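Mandelate racemase / muconate lactonizing enzyme (Burkholderia pseudomallei, PDB 2POD) is of unknown precise function but is probably a metal-dependent lyase of the enolase superfamily, holding a sodium ion between carboxylates in a barrel domain. Local coordinates at residues 8-13 with 18-23; 122-127 with 322-327; 202-207 with 215-220; 247-250 with 256-259. All coordinates share one frame; numbering follows the deposited sequence.

How the contacts relate
Contacts 1 and 3 are buried and join regular elements, but by different means. Contact 1 zips two strands of the N-terminal sheet together with backbone bonds, whereas contact 3 presses a helix on a barrel strand through hydrocarbon side chains. Contact 2 is small and partly buried, a meeting of two loops near the sodium ion, and it touches contact 1 where Leu-19 packs on Gly-326. Contact 4, also buried, lies within one barrel loop and its helix, and other subunits close over its outer side. Contacts 3 and 4 meet at Glu-220 and Asp-247; contact 1 lies across the chain's centre from both, with centres about 36 and 34 Å away.

Contact 1: residues 8-13 with 18-23; sequences IETLRP and NLLWVL
Pro-13 and Trp-21 cross at about a right angle, with the ring carbon CG of Pro-13 coming obliquely to within 3.6 Å of Trp-21 CZ3. Leu-19 CD2 lies over one face of the indole near its rim and also meets Pro-13 CG at 4.1 Å. Trp-21 and Leu-11 leave the sheet on the same face; with CG of Trp-21 anti to its carbonyl carbon (chi1 -69°), the indole edge lies by Leu-11 CB. The frame beneath is a beta hairpin, part of the four-stranded antiparallel sheet of the N-terminal domain. Glu-9 with Leu-23 and Leu-11 with Trp-21 are hydrogen-bonded pairs, the first closed by two bonds, Glu-9 N to Leu-23 O and Leu-23 N to Glu-9 O, each 2.7 Å, and Thr-10 with Val-22 is the non-hydrogen-bonded pair between them. Leu-20 extends its CG away from the backbone N (chi1 175°), which lets CD1 slip beside Thr-10 CB and reach Arg-12 CG at 3.8 Å. Ile-8 CG2 meets Val-22 CG1 at 3.9 Å, and both residues rest on Ile-47 of helix 40-55. That helix also supplies Glu-44, which is hydrogen-bonded to Thr-10 OG1 and forms a salt bridge with Arg-12 NE.

Contact 2: residues 122-127 with 322-327; sequences TCAGPH and HDCTGP
Two first torsions bring Cys-324 and Thr-122 together: the thiol of Cys-324 swings opposite its backbone N (chi1 -157°), and Thr-122 is turned with OG1 beside its own N (chi1 -66°) and its methyl directed at the sulfur. SG of Cys-324 thus comes to 3.8 Å from CG2 of Thr-122. Ala-124 adds a second, looser touch, its CB lying 4.3 Å from Cys-324 SG. Between the two partners of the sulfur the chain makes an inverse gamma turn centred on Cys-123, closed by the bond from Ala-124 N to Thr-122 O at 2.7 Å, while Cys-123 itself points away. On the other side the backbone is shaped by an Asx turn, in which Thr-325 N donates to Asp-323 OD1 at 3.0 Å from well above the carboxylate plane. The polar end of Thr-122 is engaged elsewhere, OG1 being hydrogen-bonded to Glu-347. The Cys-324 side chain stands about 6 Å from the sodium ion, near the metal site without being one of its ligands. His-322 bonds through ND1 to Asp-295, an arrangement consistent with the His-Asp dyad of mandelate racemase. The loops follow different barrel strands: segment 122-127 leaves strand 117-122, which runs between strands 174-177 and 346-348. Segment 322-327 is the loop that follows strand 319-321 and leads through Gly-326, at the N-cap position, into helix 327-339.

Contact 3: residues 202-207 with 215-220; sequences EPFEKI and MDVMVE. With NA (sodium ion), chain D.
The ring of Phe-204 approaches Val-219 and Val-217 obliquely. Its CZ is nearest Val-219, 3.7 Å from CG2, while CE1 lies 4.1 Å from CG1 of Val-217; Ile-177 and Pro-179 also touch the ring. A second flat group, the carboxylate of Glu-220, lies at the C-terminal end of the strand. Glu-220 OE1 binds the sodium ion at 2.3 Å. Its other oxygen, OE2, accepts a hydrogen bond from the backbone N of His-222. Val-217 divides its branches, CG1 going to Phe-204 and CG2 meeting Ile-207 CD1 tip to tip at 3.6 Å. Ile-207 reaches this point with chi1 at 104°, well off a staggered position, and the same CD1 crosses Met-215, a selenomethionine, at 3.8 Å from its CG. Helix 202-210 packs antiparallel to strand 216-220 on the outside of the barrel, with segment axes 10.8 Å apart. Between helix and strand the contact is purely hydrocarbon, so between these segments the helix is held by shape and burial rather than by directed bonds. The metal-binding carboxylate lies beyond this apolar layer, where Glu-246 and Glu-272 join Glu-220 on the sodium ion.

Contact 4: residues 247-250 with 256-259; sequences DPIR and SLKR
Ile-249 makes the whole of the tight part, reaching from its loop to Ser-256 and Leu-257, where the chain leads into the next helix. Its CG1 lies between the backbone N and the carbonyl carbon (chi1 68°), and the chain then runs out extended, bringing CD1 to 3.9 Å from Ser-256 CB. CG1 makes a wider touch, 4.2 Å from Leu-257 CD1, with the two side chains passing at a slant. Leu-257 turns its CG away from its own backbone N (chi1 -165°), which carries the methyl over to the isoleucine although its CB points elsewhere. The three residues are buried, and Ala-230 of helix 227-237 and Ala-288 close in on Ile-249 and Leu-257 respectively. Outward the character changes. Arg-250 and Arg-259 are partly exposed and take no part in the apolar touch; their charged ends are used at the subunit boundaries instead. Arg-259 NH1 bonds to Ala-289 O of a third subunit, and Arg-250 forms a cation-pi contact with Phe-76 of a fourth. Even the hydroxyl of Ser-256 faces this way, hydrogen-bonded to Arg-281 of that fourth subunit, so one residue lends its CB to the packing and its oxygen to the assembly. The arrangement is that of a beta-alpha loop in the barrel of the enolase superfamily: after strand 244-246, which ends in the sodium ligand Glu-246, the loop runs through Asp-247 and Pro-248 and lays Ile-249 against the chain where it leads into helix 257-263.

Contact 1: residues 8-13 with 18-23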
loop_
_atom_site.group_PDB
_atom_site.type_symbol
_atom_site.label_atom_id
_atom_site.label_comp_id
_atom_site.label_asym_id
_atom_site.label_seq_id
_atom_site.Cartn_x
_atom_site.Cartn_y
_atom_site.Cartn_z
ATOM N N ILE B 8 29.782 -40.690 7.045
ATOM C CA ILE B 8 29.603 -39.409 7.729
ATOM C C ILE B 8 29.822 -39.577 9.235
ATOM O O ILE B 8 29.224 -40.447 9.860
ATOM C CB ILE B 8 28.207 -38.757 7.396
ATOM C CG1 ILE B 8 28.207 -38.209 5.959
ATOM C CG2 ILE B 8 27.868 -37.631 8.373
ATOM C CD1 ILE B 8 26.841 -38.044 5.338
ATOM N N GLU B 9 30.692 -38.747 9.805
ATOM C CA GLU B 9 31.071 -38.855 11.213
ATOM C C GLU B 9 30.685 -37.586 11.951
ATOM O O GLU B 9 31.025 -36.499 11.507
ATOM C CB GLU B 9 32.587 -39.022 11.336
ATOM C CG GLU B 9 33.088 -40.437 11.238
ATOM C CD GLU B 9 34.511 -40.580 11.755
ATOM O OE1 GLU B 9 34.688 -41.165 12.846
ATOM O OE2 GLU B 9 35.448 -40.101 11.074
ATOM N N THR B 10 30.011 -37.719 13.090
ATOM C CA THR B 10 29.830 -36.576 13.990
ATOM C C THR B 10 30.707 -36.667 15.232
ATOM O O THR B 10 30.920 -37.750 15.780
ATOM C CB THR B 10 28.361 -36.379 14.408
ATOM O OG1 THR B 10 27.878 -37.575 15.031
ATOM C CG2 THR B 10 27.496 -36.041 13.192
ATOM N N LEU B 11 31.221 -35.519 15.660
ATOM C CA LEU B 11 32.117 -35.449 16.798
ATOM C C LEU B 11 31.551 -34.453 17.798
ATOM O O LEU B 11 31.380 -33.273 17.473
ATOM C CB LEU B 11 33.515 -34.981 16.360
ATOM C CG LEU B 11 34.381 -35.559 15.227
ATOM C CD1 LEU B 11 35.828 -35.291 15.585
ATOM C CD2 LEU B 11 34.196 -37.046 14.952
ATOM N N ARG B 12 31.269 -34.925 19.009
ATOM C CA ARG B 12 30.789 -34.061 20.086
ATOM C C ARG B 12 31.768 -34.000 21.263
ATOM O O ARG B 12 31.795 -34.906 22.100
ATOM C CB ARG B 12 29.424 -34.533 20.585
ATOM C CG ARG B 12 28.261 -34.239 19.657
ATOM C CD ARG B 12 26.921 -34.349 20.387
ATOM N NE ARG B 12 26.584 -35.731 20.725
ATOM C CZ ARG B 12 26.680 -36.258 21.945
ATOM N NH1 ARG B 12 26.352 -37.525 22.145
ATOM N NH2 ARG B 12 27.102 -35.522 22.963
ATOM N N PRO B 13 32.569 -32.925 21.343
ATOM C CA PRO B 13 33.489 -32.816 22.477
ATOM C C PRO B 13 32.781 -32.319 23.733
ATOM O O PRO B 13 32.124 -31.280 23.690
ATOM C CB PRO B 13 34.530 -31.798 21.996
ATOM C CG PRO B 13 33.870 -31.029 20.879
ATOM C CD PRO B 13 32.651 -31.772 20.424
ATOM N N ASN B 18 28.261 -27.354 23.266
ATOM C CA ASN B 18 27.462 -26.737 22.200
ATOM C C ASN B 18 27.976 -27.037 20.790
ATOM O O ASN B 18 27.252 -26.860 19.806
ATOM C CB ASN B 18 27.353 -25.227 22.402
ATOM C CG ASN B 18 26.432 -24.851 23.540
ATOM O OD1 ASN B 18 26.727 -23.933 24.304
ATOM N ND2 ASN B 18 25.299 -25.542 23.648
ATOM N N LEU B 19 29.221 -27.500 20.706
ATOM C CA LEU B 19 29.941 -27.616 19.447
ATOM C C LEU B 19 29.693 -28.958 18.780
ATOM O O LEU B 19 29.677 -30.000 19.435
ATOM C CB LEU B 19 31.436 -27.411 19.688
ATOM C CG LEU B 19 32.466 -27.328 18.560
ATOM C CD1 LEU B 19 32.245 -26.119 17.666
ATOM C CD2 LEU B 19 33.826 -27.243 19.211
ATOM N N LEU B 20 29.494 -28.930 17.466
ATOM C CA LEU B 20 29.419 -30.158 16.697
ATOM C C LEU B 20 30.315 -30.075 15.471
ATOM O O LEU B 20 30.193 -29.148 14.679
ATOM C CB LEU B 20 27.971 -30.472 16.314
ATOM C CG LEU B 20 27.696 -31.666 15.396
ATOM C CD1 LEU B 20 27.973 -32.975 16.115
ATOM C CD2 LEU B 20 26.256 -31.636 14.905
ATOM N N TRP B 21 31.220 -31.041 15.331
ATOM C CA TRP B 21 31.918 -31.260 14.071
ATOM C C TRP B 21 31.292 -32.378 13.270
ATOM O O TRP B 21 30.725 -33.307 13.835
ATOM C CB TRP B 21 33.393 -31.543 14.303
ATOM C CG TRP B 21 34.131 -30.360 14.797
ATOM C CD1 TRP B 21 34.181 -29.128 14.222
ATOM C CD2 TRP B 21 34.933 -30.289 15.977
ATOM N NE1 TRP B 21 34.968 -28.286 14.970
ATOM C CE2 TRP B 21 35.443 -28.974 16.055
ATOM C CE3 TRP B 21 35.272 -31.207 16.977
ATOM C CZ2 TRP B 21 36.287 -28.556 17.091
ATOM C CZ3 TRP B 21 36.108 -30.789 18.013
ATOM C CH2 TRP B 21 36.598 -29.472 18.063
ATOM N N VAL B 22 31.361 -32.253 11.946
ATOM C CA VAL B 22 30.924 -33.303 11.029
ATOM C C VAL B 22 32.028 -33.563 10.007
ATOM O O VAL B 22 32.642 -32.622 9.499
ATOM C CB VAL B 22 29.607 -32.939 10.280
ATOM C CG1 VAL B 22 29.069 -34.149 9.525
ATOM C CG2 VAL B 22 28.557 -32.451 11.245
ATOM N N LEU B 23 32.279 -34.840 9.730
ATOM C CA LEU B 23 33.267 -35.262 8.744
ATOM C C LEU B 23 32.595 -36.102 7.677
ATOM O O LEU B 23 31.903 -37.068 7.997
ATOM C CB LEU B 23 34.379 -36.078 9.407
ATOM C CG LEU B 23 35.386 -35.343 10.293
ATOM C CD1 LEU B 23 36.163 -36.344 11.129
ATOM C CD2 LEU B 23 36.338 -34.498 9.468
#

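Contact 2: residues 122-127 with 322-327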
loop_
_atom_site.group_PDB
_atom_site.type_symbol
_atom_site.label_atom_id
_atom_site.label_comp_id
_atom_site.label_asym_id
_atom_site.label_seq_id
_atom_site.Cartn_x
_atom_site.Cartn_y
_atom_site.Cartn_z
ATOM N N THR B 122 33.869 -9.216 19.176
ATOM C CA THR B 122 32.755 -9.498 20.061
ATOM C C THR B 122 33.316 -9.773 21.459
ATOM O O THR B 122 33.983 -10.788 21.688
ATOM C CB THR B 122 31.910 -10.665 19.506
ATOM O OG1 THR B 122 31.300 -10.245 18.283
ATOM C CG2 THR B 122 30.819 -11.102 20.475
ATOM N N CYS B 123 33.048 -8.848 22.379
ATOM C CA CYS B 123 33.647 -8.844 23.711
ATOM C C CYS B 123 33.023 -9.889 24.641
ATOM O O CYS B 123 32.413 -9.549 25.657
ATOM C CB CYS B 123 33.551 -7.445 24.332
ATOM S SG CYS B 123 34.333 -6.134 23.356
ATOM N N ALA B 124 33.168 -11.160 24.268
ATOM C CA ALA B 124 32.827 -12.295 25.125
ATOM C C ALA B 124 34.037 -12.717 25.953
ATOM O O ALA B 124 35.185 -12.515 25.540
ATOM C CB ALA B 124 32.340 -13.460 24.278
ATOM N N GLY B 125 33.772 -13.303 27.118
ATOM C CA GLY B 125 34.799 -14.009 27.882
ATOM C C GLY B 125 35.074 -15.405 27.343
ATOM O O GLY B 125 34.276 -15.933 26.558
ATOM N N PRO B 126 36.206 -16.011 27.760
ATOM C CA PRO B 126 36.640 -17.349 27.334
ATOM C C PRO B 126 35.709 -18.488 27.766
ATOM O O PRO B 126 35.010 -18.372 28.777
ATOM C CB PRO B 126 38.012 -17.507 28.005
ATOM C CG PRO B 126 38.443 -16.121 28.352
ATOM C CD PRO B 126 37.179 -15.401 28.685
ATOM N N HIS B 127 35.707 -19.568 26.984
ATOM C CA HIS B 127 35.124 -20.856 27.385
ATOM C C HIS B 127 36.181 -21.717 28.088
ATOM O O HIS B 127 37.302 -21.248 28.308
ATOM C CB HIS B 127 34.552 -21.584 26.158
ATOM C CG HIS B 127 33.416 -22.510 26.471
ATOM N ND1 HIS B 127 32.154 -22.059 26.800
ATOM C CD2 HIS B 127 33.353 -23.863 26.508
ATOM C CE1 HIS B 127 31.363 -23.095 27.026
ATOM N NE2 HIS B 127 32.067 -24.202 26.855
ATOM N N HIS B 322 28.470 -13.961 10.912
ATOM C CA HIS B 322 28.544 -14.237 12.341
ATOM C C HIS B 322 29.586 -15.314 12.611
ATOM O O HIS B 322 29.605 -16.349 11.935
ATOM C CB HIS B 322 27.175 -14.744 12.824
ATOM C CG HIS B 322 27.064 -14.903 14.308
ATOM N ND1 HIS B 322 26.625 -16.067 14.902
ATOM C CD2 HIS B 322 27.316 -14.041 15.318
ATOM C CE1 HIS B 322 26.612 -15.913 16.215
ATOM N NE2 HIS B 322 27.028 -14.691 16.493
ATOM N N ASP B 323 30.448 -15.074 13.598
ATOM C CA ASP B 323 31.120 -16.165 14.303
ATOM C C ASP B 323 30.679 -16.243 15.760
ATOM O O ASP B 323 29.604 -16.776 16.046
ATOM C CB ASP B 323 32.648 -16.073 14.184
ATOM C CG ASP B 323 33.370 -17.142 15.013
ATOM O OD1 ASP B 323 33.009 -18.346 14.916
ATOM O OD2 ASP B 323 34.276 -16.761 15.787
ATOM N N CYS B 324 31.513 -15.715 16.665
ATOM C CA CYS B 324 31.491 -16.035 18.104
ATOM C C CYS B 324 31.300 -17.516 18.488
ATOM O O CYS B 324 30.799 -17.820 19.571
ATOM C CB CYS B 324 30.478 -15.137 18.830
ATOM S SG CYS B 324 30.752 -14.910 20.608
ATOM N N THR B 325 31.677 -18.438 17.604
ATOM C CA THR B 325 31.402 -19.862 17.822
ATOM C C THR B 325 32.656 -20.710 17.617
ATOM O O THR B 325 33.705 -20.381 18.161
ATOM C CB THR B 325 30.204 -20.383 16.988
ATOM O OG1 THR B 325 30.433 -20.132 15.598
ATOM C CG2 THR B 325 28.905 -19.706 17.419
ATOM N N GLY B 326 32.554 -21.793 16.851
ATOM C CA GLY B 326 33.699 -22.673 16.619
ATOM C C GLY B 326 34.665 -22.182 15.548
ATOM O O GLY B 326 34.332 -21.267 14.787
ATOM N N PRO B 327 35.878 -22.782 15.489
ATOM C CA PRO B 327 36.929 -22.359 14.556
ATOM C C PRO B 327 36.625 -22.594 13.076
ATOM O O PRO B 327 37.095 -21.826 12.230
ATOM C CB PRO B 327 38.140 -23.198 14.989
ATOM C CG PRO B 327 37.558 -24.382 15.654
ATOM C CD PRO B 327 36.342 -23.879 16.358
#

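Contact 3: residues 202-207 with 215-220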
loop_
_atom_site.group_PDB
_atom_site.type_symbol
_atom_site.label_atom_id
_atom_site.label_comp_id
_atom_site.label_asym_id
_atom_site.label_seq_id
_atom_site.Cartn_x
_atom_site.Cartn_y
_atom_site.Cartn_z
ATOM N N GLU B 202 26.113 3.448 30.696
ATOM C CA GLU B 202 27.452 3.756 31.215
ATOM C C GLU B 202 28.663 3.086 30.524
ATOM O O GLU B 202 29.702 3.729 30.389
ATOM C CB GLU B 202 27.508 3.579 32.737
ATOM C CG GLU B 202 26.899 4.736 33.529
ATOM C CD GLU B 202 26.785 4.438 35.017
ATOM O OE1 GLU B 202 25.892 5.019 35.674
ATOM O OE2 GLU B 202 27.584 3.623 35.532
ATOM N N PRO B 203 28.545 1.806 30.086
ATOM C CA PRO B 203 29.504 1.296 29.092
ATOM C C PRO B 203 29.725 2.109 27.809
ATOM O O PRO B 203 30.806 2.020 27.237
ATOM C CB PRO B 203 28.950 -0.089 28.755
ATOM C CG PRO B 203 28.290 -0.516 30.003
ATOM C CD PRO B 203 27.627 0.729 30.518
ATOM N N PHE B 204 28.736 2.884 27.363
ATOM C CA PHE B 204 28.895 3.692 26.153
ATOM C C PHE B 204 29.623 5.007 26.399
ATOM O O PHE B 204 30.375 5.467 25.540
ATOM C CB PHE B 204 27.551 3.925 25.443
ATOM C CG PHE B 204 26.921 2.667 24.929
ATOM C CD1 PHE B 204 27.328 2.115 23.719
ATOM C CD2 PHE B 204 25.936 2.019 25.668
ATOM C CE1 PHE B 204 26.761 0.939 23.247
ATOM C CE2 PHE B 204 25.366 0.838 25.212
ATOM C CZ PHE B 204 25.777 0.296 23.999
ATOM N N GLU B 205 29.393 5.606 27.566
ATOM C CA GLU B 205 30.025 6.882 27.921
ATOM C C GLU B 205 31.513 6.729 28.230
ATOM O O GLU B 205 32.312 7.591 27.860
ATOM C CB GLU B 205 29.301 7.549 29.094
ATOM C CG GLU B 205 29.670 9.019 29.296
ATOM C CD GLU B 205 28.487 9.886 29.692
ATOM O OE1 GLU B 205 28.607 11.128 29.595
ATOM O OE2 GLU B 205 27.441 9.333 30.100
ATOM N N LYS B 206 31.866 5.628 28.898
ATOM C CA LYS B 206 33.255 5.293 29.216
ATOM C C LYS B 206 34.148 5.239 27.980
ATOM O O LYS B 206 35.218 5.849 27.960
ATOM C CB LYS B 206 33.332 3.971 29.987
ATOM C CG LYS B 206 33.236 4.137 31.498
ATOM C CD LYS B 206 33.129 2.796 32.214
ATOM C CE LYS B 206 33.548 2.912 33.679
ATOM N NZ LYS B 206 32.493 3.519 34.542
ATOM N N ILE B 207 33.694 4.531 26.947
ATOM C CA ILE B 207 34.464 4.418 25.708
ATOM C C ILE B 207 34.390 5.668 24.820
ATOM O O ILE B 207 35.295 5.918 24.020
ATOM C CB ILE B 207 34.210 3.076 24.930
ATOM C CG1 ILE B 207 33.311 3.256 23.712
ATOM C CG2 ILE B 207 33.678 1.993 25.827
ATOM C CD1 ILE B 207 34.054 3.036 22.432
HETATM N N MSE B 215 36.673 4.373 17.512
HETATM C CA MSE B 215 36.003 3.084 17.646
HETATM C C MSE B 215 34.569 3.154 17.115
HETATM O O MSE B 215 33.838 4.110 17.381
HETATM C CB MSE B 215 35.978 2.679 19.118
HETATM C CG MSE B 215 35.551 1.252 19.396
HETATM SE SE MSE B 215 36.944 -0.049 19.008
HETATM C CE MSE B 215 38.422 0.723 20.031
ATOM N N ASP B 216 34.167 2.135 16.369
ATOM C CA ASP B 216 32.750 1.867 16.183
ATOM C C ASP B 216 32.252 0.905 17.265
ATOM O O ASP B 216 32.935 -0.070 17.610
ATOM C CB ASP B 216 32.479 1.316 14.781
ATOM C CG ASP B 216 32.983 2.230 13.676
ATOM O OD1 ASP B 216 32.748 3.458 13.748
ATOM O OD2 ASP B 216 33.607 1.705 12.731
ATOM N N VAL B 217 31.071 1.194 17.811
ATOM C CA VAL B 217 30.442 0.318 18.804
ATOM C C VAL B 217 29.099 -0.188 18.297
ATOM O O VAL B 217 28.191 0.595 18.008
ATOM C CB VAL B 217 30.218 1.003 20.174
ATOM C CG1 VAL B 217 30.204 -0.036 21.284
ATOM C CG2 VAL B 217 31.269 2.047 20.442
HETATM N N MSE B 218 28.985 -1.504 18.194
HETATM C CA MSE B 218 27.755 -2.126 17.765
HETATM C C MSE B 218 27.075 -2.788 18.953
HETATM O O MSE B 218 27.709 -3.495 19.724
HETATM C CB MSE B 218 28.005 -3.125 16.627
HETATM C CG MSE B 218 29.357 -3.801 16.647
HETATM SE SE MSE B 218 30.586 -3.282 15.208
HETATM C CE MSE B 218 30.863 -1.499 15.537
ATOM N N VAL B 219 25.781 -2.534 19.103
ATOM C CA VAL B 219 25.023 -3.059 20.226
ATOM C C VAL B 219 24.338 -4.354 19.834
ATOM O O VAL B 219 23.624 -4.407 18.838
ATOM C CB VAL B 219 23.968 -2.062 20.718
ATOM C CG1 VAL B 219 23.510 -2.441 22.115
ATOM C CG2 VAL B 219 24.512 -0.652 20.688
ATOM N N GLU B 220 24.576 -5.396 20.623
ATOM C CA GLU B 220 23.871 -6.664 20.491
ATOM C C GLU B 220 22.739 -6.694 21.516
ATOM O O GLU B 220 22.941 -6.321 22.667
ATOM C CB GLU B 220 24.859 -7.815 20.725
ATOM C CG GLU B 220 24.249 -9.138 21.117
ATOM C CD GLU B 220 23.542 -9.831 19.967
ATOM O OE1 GLU B 220 24.191 -10.678 19.319
ATOM O OE2 GLU B 220 22.348 -9.547 19.701
HETATM NA NA NA D . 25.074 -12.165 17.865
#

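Contact 4: residues 247-250 with 256-259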
loop_
_atom_site.group_PDB
_atom_site.type_symbol
_atom_site.label_atom_id
_atom_site.label_comp_id
_atom_site.label_asym_id
_atom_site.label_seq_id
_atom_site.Cartn_x
_atom_site.Cartn_y
_atom_site.Cartn_z
ATOM N N ASP B 247 19.676 -7.552 16.386
ATOM C CA ASP B 247 18.513 -8.268 16.908
ATOM C C ASP B 247 17.770 -7.558 18.043
ATOM O O ASP B 247 17.673 -8.100 19.145
ATOM C CB ASP B 247 18.906 -9.695 17.310
ATOM C CG ASP B 247 19.344 -10.533 16.120
ATOM O OD1 ASP B 247 20.207 -11.419 16.292
ATOM O OD2 ASP B 247 18.832 -10.291 15.008
ATOM N N PRO B 248 17.270 -6.331 17.786
ATOM C CA PRO B 248 16.727 -5.533 18.885
ATOM C C PRO B 248 15.353 -5.976 19.372
ATOM O O PRO B 248 14.984 -5.688 20.516
ATOM C CB PRO B 248 16.672 -4.126 18.301
ATOM C CG PRO B 248 16.536 -4.334 16.830
ATOM C CD PRO B 248 17.206 -5.614 16.495
ATOM N N ILE B 249 14.610 -6.657 18.502
ATOM C CA ILE B 249 13.438 -7.447 18.887
ATOM C C ILE B 249 13.608 -8.855 18.332
ATOM O O ILE B 249 14.483 -9.087 17.496
ATOM C CB ILE B 249 12.097 -6.830 18.356
ATOM C CG1 ILE B 249 12.005 -6.919 16.817
ATOM C CG2 ILE B 249 11.918 -5.397 18.856
ATOM C CD1 ILE B 249 10.589 -6.825 16.245
ATOM N N ARG B 250 12.774 -9.785 18.787
ATOM C CA ARG B 250 12.781 -11.153 18.259
ATOM C C ARG B 250 12.322 -11.222 16.795
ATOM O O ARG B 250 11.279 -10.682 16.437
ATOM C CB ARG B 250 11.940 -12.079 19.140
ATOM C CG ARG B 250 12.030 -13.554 18.766
ATOM C CD ARG B 250 12.073 -14.423 19.998
ATOM N NE ARG B 250 11.023 -15.435 19.990
ATOM C CZ ARG B 250 11.154 -16.661 20.490
ATOM N NH1 ARG B 250 10.130 -17.501 20.428
ATOM N NH2 ARG B 250 12.302 -17.053 21.043
ATOM N N SER B 256 7.012 -6.479 12.154
ATOM C CA SER B 256 7.169 -5.584 13.299
ATOM C C SER B 256 8.449 -4.727 13.273
ATOM O O SER B 256 8.629 -3.848 14.126
ATOM C CB SER B 256 7.103 -6.385 14.602
ATOM O OG SER B 256 5.768 -6.542 15.050
ATOM N N LEU B 257 9.327 -4.981 12.306
ATOM C CA LEU B 257 10.686 -4.450 12.355
ATOM C C LEU B 257 10.798 -3.002 11.899
ATOM O O LEU B 257 11.637 -2.257 12.408
ATOM C CB LEU B 257 11.649 -5.342 11.571
ATOM C CG LEU B 257 13.149 -5.161 11.799
ATOM C CD1 LEU B 257 13.519 -5.254 13.277
ATOM C CD2 LEU B 257 13.907 -6.173 10.978
ATOM N N LYS B 258 9.943 -2.602 10.957
ATOM C CA LYS B 258 10.003 -1.261 10.376
ATOM C C LYS B 258 9.675 -0.175 11.391
ATOM O O LYS B 258 10.203 0.931 11.313
ATOM C CB LYS B 258 9.093 -1.142 9.150
ATOM C CG LYS B 258 9.759 -0.433 7.963
ATOM C CD LYS B 258 9.605 1.081 7.995
ATOM C CE LYS B 258 10.894 1.787 7.564
ATOM N NZ LYS B 258 11.031 1.919 6.083
ATOM N N ARG B 259 8.808 -0.515 12.341
ATOM C CA ARG B 259 8.543 0.319 13.497
ATOM C C ARG B 259 9.773 0.587 14.353
ATOM O O ARG B 259 9.992 1.725 14.766
ATOM C CB ARG B 259 7.401 -0.262 14.321
ATOM C CG ARG B 259 6.054 -0.126 13.618
ATOM C CD ARG B 259 4.898 -0.455 14.526
ATOM N NE ARG B 259 4.791 0.489 15.633
ATOM C CZ ARG B 259 3.978 0.343 16.672
ATOM N NH1 ARG B 259 3.188 -0.719 16.761
ATOM N NH2 ARG B 259 3.971 1.253 17.634
#